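Local coordinates for histidine phosphotransfer protein (Medicago truncatula, PDB 4G78), which probably relays phosphoryl groups between cytokinin sensor histidine kinases and B-type response regulators in a two-component phosphorelay, at residues 26-31 and 41-46; 48-53 and 80-85. All blocks are in the same frame, centred on the assembly; numbering follows the deposited sequence.

Interaction 1 of 2, residues 26-31 and 41-46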
loop_
_atom_site.group_PDB
_atom_site.type_symbol
_atom_site.label_atom_id
_atom_site.label_comp_id
_atom_site.label_asym_id
_atom_site.label_seq_id
_atom_site.Cartn_x
_atom_site.Cartn_y
_atom_site.Cartn_z
ATOM N N ASP A 26 8.262 -8.824 1.876
ATOM C CA ASP A 26 7.898 -10.106 2.443
ATOM C C ASP A 26 6.714 -10.052 3.420
ATOM O O ASP A 26 6.086 -11.078 3.628
ATOM C CB ASP A 26 9.097 -10.729 3.186
ATOM C CG ASP A 26 8.828 -12.184 3.531
ATOM O OD1 ASP A 26 8.703 -12.997 2.578
ATOM O OD2 ASP A 26 8.772 -12.514 4.717
ATOM N N GLN A 27 6.405 -8.915 4.034
ATOM C CA GLN A 27 5.170 -8.924 4.847
ATOM C C GLN A 27 3.968 -9.218 4.034
ATOM O O GLN A 27 3.011 -9.880 4.516
ATOM C CB GLN A 27 5.039 -7.644 5.658
ATOM C CG GLN A 27 3.685 -7.554 6.403
ATOM C CD GLN A 27 3.406 -8.654 7.398
ATOM O OE1 GLN A 27 4.286 -9.438 7.759
ATOM N NE2 GLN A 27 2.191 -8.675 7.827
ATOM N N PHE A 28 3.921 -8.769 2.776
ATOM C CA PHE A 28 2.818 -9.120 1.906
ATOM C C PHE A 28 2.802 -10.642 1.670
ATOM O O PHE A 28 1.779 -11.296 1.694
ATOM C CB PHE A 28 2.874 -8.349 0.597
ATOM C CG PHE A 28 1.678 -8.591 -0.269
ATOM C CD1 PHE A 28 0.495 -7.866 -0.010
ATOM C CD2 PHE A 28 1.720 -9.506 -1.301
ATOM C CE1 PHE A 28 -0.588 -8.135 -0.820
ATOM C CE2 PHE A 28 0.587 -9.713 -2.101
ATOM C CZ PHE A 28 -0.547 -8.979 -1.847
ATOM N N SER A 29 4.006 -11.206 1.404
ATOM C CA SER A 29 4.105 -12.647 1.258
ATOM C C SER A 29 3.569 -13.376 2.495
ATOM O O SER A 29 2.941 -14.438 2.356
ATOM C CB SER A 29 5.586 -13.036 1.036
ATOM O OG SER A 29 6.150 -12.374 -0.048
ATOM N N GLN A 30 3.853 -12.858 3.656
ATOM C CA GLN A 30 3.328 -13.473 4.917
ATOM C C GLN A 30 1.829 -13.469 4.892
ATOM O O GLN A 30 1.197 -14.427 5.350
ATOM C CB GLN A 30 3.855 -12.755 6.124
ATOM C CG GLN A 30 5.335 -12.863 6.327
ATOM C CD GLN A 30 5.841 -14.222 6.493
ATOM O OE1 GLN A 30 5.151 -15.066 7.121
ATOM N NE2 GLN A 30 6.954 -14.579 5.938
ATOM N N LEU A 31 1.202 -12.390 4.473
ATOM C CA LEU A 31 -0.283 -12.353 4.374
ATOM C C LEU A 31 -0.773 -13.379 3.432
ATOM O O LEU A 31 -1.887 -13.910 3.615
ATOM C CB LEU A 31 -0.738 -10.982 4.005
ATOM C CG LEU A 31 -0.484 -9.839 4.941
ATOM C CD1 LEU A 31 -0.970 -8.519 4.305
ATOM C CD2 LEU A 31 -1.102 -10.099 6.353
ATOM N N ASP A 41 -8.796 -14.529 0.228
ATOM C CA ASP A 41 -9.572 -13.354 0.583
ATOM C C ASP A 41 -9.066 -12.792 1.894
ATOM O O ASP A 41 -9.316 -11.678 1.987
ATOM C CB ASP A 41 -11.031 -13.687 0.558
ATOM C CG ASP A 41 -11.645 -14.103 -0.705
ATOM O OD1 ASP A 41 -11.240 -13.730 -1.812
ATOM O OD2 ASP A 41 -12.721 -14.792 -0.672
ATOM N N PHE A 42 -8.192 -13.571 2.621
ATOM C CA PHE A 42 -7.733 -12.916 3.814
ATOM C C PHE A 42 -6.943 -11.673 3.456
ATOM O O PHE A 42 -7.097 -10.608 4.029
ATOM C CB PHE A 42 -6.884 -13.947 4.657
ATOM C CG PHE A 42 -6.042 -13.301 5.699
ATOM C CD1 PHE A 42 -6.580 -12.678 6.818
ATOM C CD2 PHE A 42 -4.679 -13.309 5.557
ATOM C CE1 PHE A 42 -5.712 -12.165 7.787
ATOM C CE2 PHE A 42 -3.855 -12.783 6.521
ATOM C CZ PHE A 42 -4.370 -12.222 7.633
ATOM N N VAL A 43 -6.032 -11.811 2.478
ATOM C CA VAL A 43 -5.207 -10.645 2.093
ATOM C C VAL A 43 -6.060 -9.537 1.540
ATOM O O VAL A 43 -5.780 -8.367 1.790
ATOM C CB VAL A 43 -4.001 -11.083 1.199
ATOM C CG1 VAL A 43 -4.376 -11.644 -0.166
ATOM C CG2 VAL A 43 -2.964 -9.955 1.035
ATOM N N ILE A 44 -7.122 -9.862 0.783
ATOM C CA ILE A 44 -8.028 -8.848 0.263
ATOM C C ILE A 44 -8.707 -8.119 1.413
ATOM O O ILE A 44 -8.844 -6.899 1.379
ATOM C CB ILE A 44 -9.039 -9.398 -0.775
ATOM C CG1 ILE A 44 -8.287 -10.029 -1.957
ATOM C CG2 ILE A 44 -10.035 -8.350 -1.195
ATOM C CD1 ILE A 44 -9.141 -10.728 -2.982
ATOM N N GLU A 45 -9.168 -8.873 2.422
ATOM C CA GLU A 45 -9.830 -8.277 3.587
ATOM C C GLU A 45 -8.869 -7.278 4.285
ATOM O O GLU A 45 -9.263 -6.176 4.661
ATOM C CB GLU A 45 -10.398 -9.264 4.547
ATOM C CG GLU A 45 -11.487 -10.137 3.944
ATOM C CD GLU A 45 -12.706 -9.475 3.287
ATOM O OE1 GLU A 45 -13.557 -9.070 4.111
ATOM O OE2 GLU A 45 -12.749 -9.406 2.058
ATOM N N VAL A 46 -7.650 -7.745 4.521
ATOM C CA VAL A 46 -6.630 -6.901 5.166
ATOM C C VAL A 46 -6.385 -5.644 4.314
ATOM O O VAL A 46 -6.338 -4.530 4.867
ATOM C CB VAL A 46 -5.347 -7.668 5.375
ATOM C CG1 VAL A 46 -4.196 -6.761 5.746
ATOM C CG2 VAL A 46 -5.511 -8.748 6.450
HETATM O O HOH W 1 -4.408 -14.524 2.022
#
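Leu31 reaches from the short helix 26-32 over three side chains at the start of helix 41-66 and meets each with a different atom. With CG anti to the carbonyl carbon (chi1 -64°), the branch is carried to helix 41-66, where CD2 of Leu31 lies 3.8 Å from CE2 of Phe42 and CD1 of Leu31 lies 3.9 Å from CG1 of Val46. CB of Leu31 rests on CG2 of Val43. The backbone O of Leu31 comes up in plane at the edge of the Phe42 ring, 3.5 Å from CD2 of Phe42. From its own helix, Val46 CG2 lies over one face of that ring, toward the rim, 3.6 Å above the plane. CE1 of Phe28 comes obliquely to Val43 CG2 at 3.5 Å, so this methyl touches two residues of helix 26-32. Cutting Leu31 back to an alanine removes both methyls and would probably open a gap facing Phe42 CE2 and Val46 CG1. The polar link is a single water, which donates to Leu31 O at 3.0 Å and accepts from Val43 N, in the first turn of its helix, at 3.2 Å. This is an apolar helix-helix contact that joins helix 26-32 to the start of helix 41-66 in the helical bundle; the short segments are inclined at 125° with axes 10.2 Å apart. Around them, Leu131 and Leu134 of helix 110-145 and Phe19 of helix 6-20 pack on Phe28, and Asp41 ties helix 41-66 to helix 110-145 through a salt bridge to Lys142.

Interaction 2 of 2, residues 48-53 and 80-85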
loop_
_atom_site.group_PDB
_atom_site.type_symbol
_atom_site.label_atom_id
_atom_site.label_comp_id
_atom_site.label_asym_id
_atom_site.label_seq_id
_atom_site.Cartn_x
_atom_site.Cartn_y
_atom_site.Cartn_z
ATOM N N THR A 48 -8.262 -4.136 2.168
ATOM C CA THR A 48 -9.377 -3.186 2.152
ATOM C C THR A 48 -9.321 -2.335 3.444
ATOM O O THR A 48 -9.552 -1.122 3.385
ATOM C CB THR A 48 -10.677 -3.961 2.007
ATOM O OG1 THR A 48 -10.718 -4.603 0.803
ATOM C CG2 THR A 48 -11.870 -3.008 2.215
ATOM N N MET A 49 -9.025 -2.942 4.552
ATOM C CA MET A 49 -8.878 -2.196 5.825
ATOM C C MET A 49 -7.768 -1.157 5.701
ATOM O O MET A 49 -7.909 -0.023 6.135
ATOM C CB MET A 49 -8.641 -3.173 6.960
ATOM C CG MET A 49 -9.837 -4.018 7.291
ATOM S SD MET A 49 -9.369 -5.325 8.484
ATOM C CE MET A 49 -10.958 -6.130 8.635
ATOM N N PHE A 50 -6.629 -1.585 5.154
ATOM C CA PHE A 50 -5.487 -0.709 4.948
ATOM C C PHE A 50 -5.823 0.437 4.002
ATOM O O PHE A 50 -5.449 1.590 4.276
ATOM C CB PHE A 50 -4.316 -1.555 4.418
ATOM C CG PHE A 50 -3.166 -0.709 3.918
ATOM C CD1 PHE A 50 -2.295 -0.116 4.759
ATOM C CD2 PHE A 50 -2.979 -0.557 2.557
ATOM C CE1 PHE A 50 -1.259 0.647 4.333
ATOM C CE2 PHE A 50 -1.933 0.204 2.065
ATOM C CZ PHE A 50 -1.054 0.805 3.013
ATOM N N PHE A 51 -6.513 0.172 2.913
ATOM C CA PHE A 51 -6.852 1.229 1.952
ATOM C C PHE A 51 -7.756 2.266 2.634
ATOM O O PHE A 51 -7.560 3.478 2.466
ATOM C CB PHE A 51 -7.573 0.671 0.718
ATOM C CG PHE A 51 -6.780 -0.244 -0.179
ATOM C CD1 PHE A 51 -5.420 -0.182 -0.312
ATOM C CD2 PHE A 51 -7.480 -1.221 -0.900
ATOM C CE1 PHE A 51 -4.745 -1.061 -1.135
ATOM C CE2 PHE A 51 -6.788 -2.082 -1.760
ATOM C CZ PHE A 51 -5.481 -1.994 -1.866
ATOM N N ASP A 52 -8.751 1.804 3.385
ATOM C CA ASP A 52 -9.669 2.741 3.990
ATOM C C ASP A 52 -8.935 3.644 4.998
ATOM O O ASP A 52 -9.101 4.875 5.002
ATOM C CB ASP A 52 -10.801 1.945 4.626
ATOM C CG ASP A 52 -11.807 1.354 3.653
ATOM O OD1 ASP A 52 -11.751 1.650 2.410
ATOM O OD2 ASP A 52 -12.569 0.490 4.123
ATOM N N ASP A 53 -8.072 3.059 5.829
ATOM C CA ASP A 53 -7.302 3.857 6.795
ATOM C C ASP A 53 -6.361 4.805 6.103
ATOM O O ASP A 53 -6.199 5.965 6.496
ATOM C CB ASP A 53 -6.555 2.973 7.768
ATOM C CG ASP A 53 -7.528 2.282 8.816
ATOM O OD1 ASP A 53 -8.719 2.598 8.875
ATOM O OD2 ASP A 53 -6.990 1.432 9.498
ATOM N N HIS A 80 4.247 8.815 10.653
ATOM C CA HIS A 80 4.633 7.688 11.435
ATOM C C HIS A 80 3.560 6.652 11.500
ATOM O O HIS A 80 3.803 5.419 11.395
ATOM C CB HIS A 80 4.999 8.174 12.860
ATOM C CG HIS A 80 5.449 7.108 13.785
ATOM N ND1 HIS A 80 4.721 6.449 14.824
ATOM C CD2 HIS A 80 6.685 6.546 13.752
ATOM C CE1 HIS A 80 5.533 5.543 15.313
ATOM N NE2 HIS A 80 6.753 5.550 14.673
ATOM N N GLN A 81 2.306 7.058 11.667
ATOM C CA GLN A 81 1.188 6.131 11.662
ATOM C C GLN A 81 1.109 5.416 10.331
ATOM O O GLN A 81 0.916 4.196 10.266
ATOM C CB GLN A 81 -0.111 6.799 12.052
ATOM C CG GLN A 81 -1.380 5.963 11.835
ATOM C CD GLN A 81 -1.496 4.875 12.872
ATOM O OE1 GLN A 81 -1.047 4.999 14.029
ATOM N NE2 GLN A 81 -2.179 3.763 12.455
ATOM N N GLN A 82 1.192 6.168 9.218
ATOM C CA GLN A 82 1.134 5.528 7.899
ATOM C C GLN A 82 2.304 4.607 7.678
ATOM O O GLN A 82 2.161 3.574 7.001
ATOM C CB GLN A 82 1.030 6.594 6.813
ATOM C CG GLN A 82 0.788 6.016 5.433
ATOM C CD GLN A 82 -0.510 5.290 5.297
ATOM O OE1 GLN A 82 -1.532 5.690 5.870
ATOM N NE2 GLN A 82 -0.555 4.190 4.525
ATOM N N LYS A 83 3.469 4.922 8.202
ATOM C CA LYS A 83 4.620 4.039 8.052
ATOM C C LYS A 83 4.307 2.673 8.646
ATOM O O LYS A 83 4.559 1.642 8.028
ATOM C CB LYS A 83 5.833 4.660 8.740
ATOM C CG LYS A 83 7.121 3.921 8.421
ATOM C CD LYS A 83 8.223 4.354 9.359
ATOM C CE LYS A 83 8.720 5.721 9.188
ATOM N NZ LYS A 83 10.039 5.882 9.901
ATOM N N GLY A 84 3.781 2.655 9.890
ATOM C CA GLY A 84 3.508 1.398 10.545
ATOM C C GLY A 84 2.368 0.634 9.852
ATOM O O GLY A 84 2.401 -0.593 9.747
ATOM N N SER A 85 1.367 1.346 9.380
ATOM C CA SER A 85 0.275 0.713 8.670
ATOM C C SER A 85 0.800 0.052 7.381
ATOM O O SER A 85 0.456 -1.081 7.038
ATOM C CB SER A 85 -0.766 1.771 8.344
ATOM O OG SER A 85 -1.826 1.330 7.602
#
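Phe50 leaves helix 41-66 with a chi1 of 169°, which turns CG away from the backbone N and carries the ring from CB across to helix 72-89. One side of the ring does the touching. CD1 of Phe50 comes 3.2 Å from OG of Ser85. The next atom, CE1 of Phe50, is 3.4 Å from that Ser85 OG and also meets NE2 of Gln82 at 3.6 Å. At the tip, CZ of Phe50 is 3.7 Å from Gln82 NE2. The hydroxyl therefore sits at the ring edge, near its plane, where the aromatic C-H groups face its oxygen. The Gln82 amide comes in obliquely, its plane turned 55° from the ring, delivered there by a bend at chi2 (63°). Its NE2 is hydrogen-bonded to Ser54 OG, one turn along from Phe50, so the buried amide has a polar mate on the facing helix while it lies against the phenyl group. The pair joins helix 41-66 to helix 72-89 in the HPt bundle; the latter bears His80, the predicted phosphorylation site, whose side chain takes no part in this contact. Tyr124 of helix 110-145 also packs on Phe50, and Cys98 of helix 92-99 touches Gln82.

Overall arrangement
From the N terminus the chain runs through helix 6-20 into the short helix 26-32, then through a mostly non-helical connection to helix 41-66; interaction 1 closes this short loop. Helix 41-66 carries on, and the chain turns into helix 72-89, where interaction 2 closes a longer, largely helical hairpin. The two loops follow in series, neither nested nor crossed, with centres about 14 Å apart. Helix 41-66 is common to both: interaction 1 ties helix 26-32 to its first turns, interaction 2 ties the next ones to helix 72-89, which bears His80, and helix 110-145 packs beside both contacts.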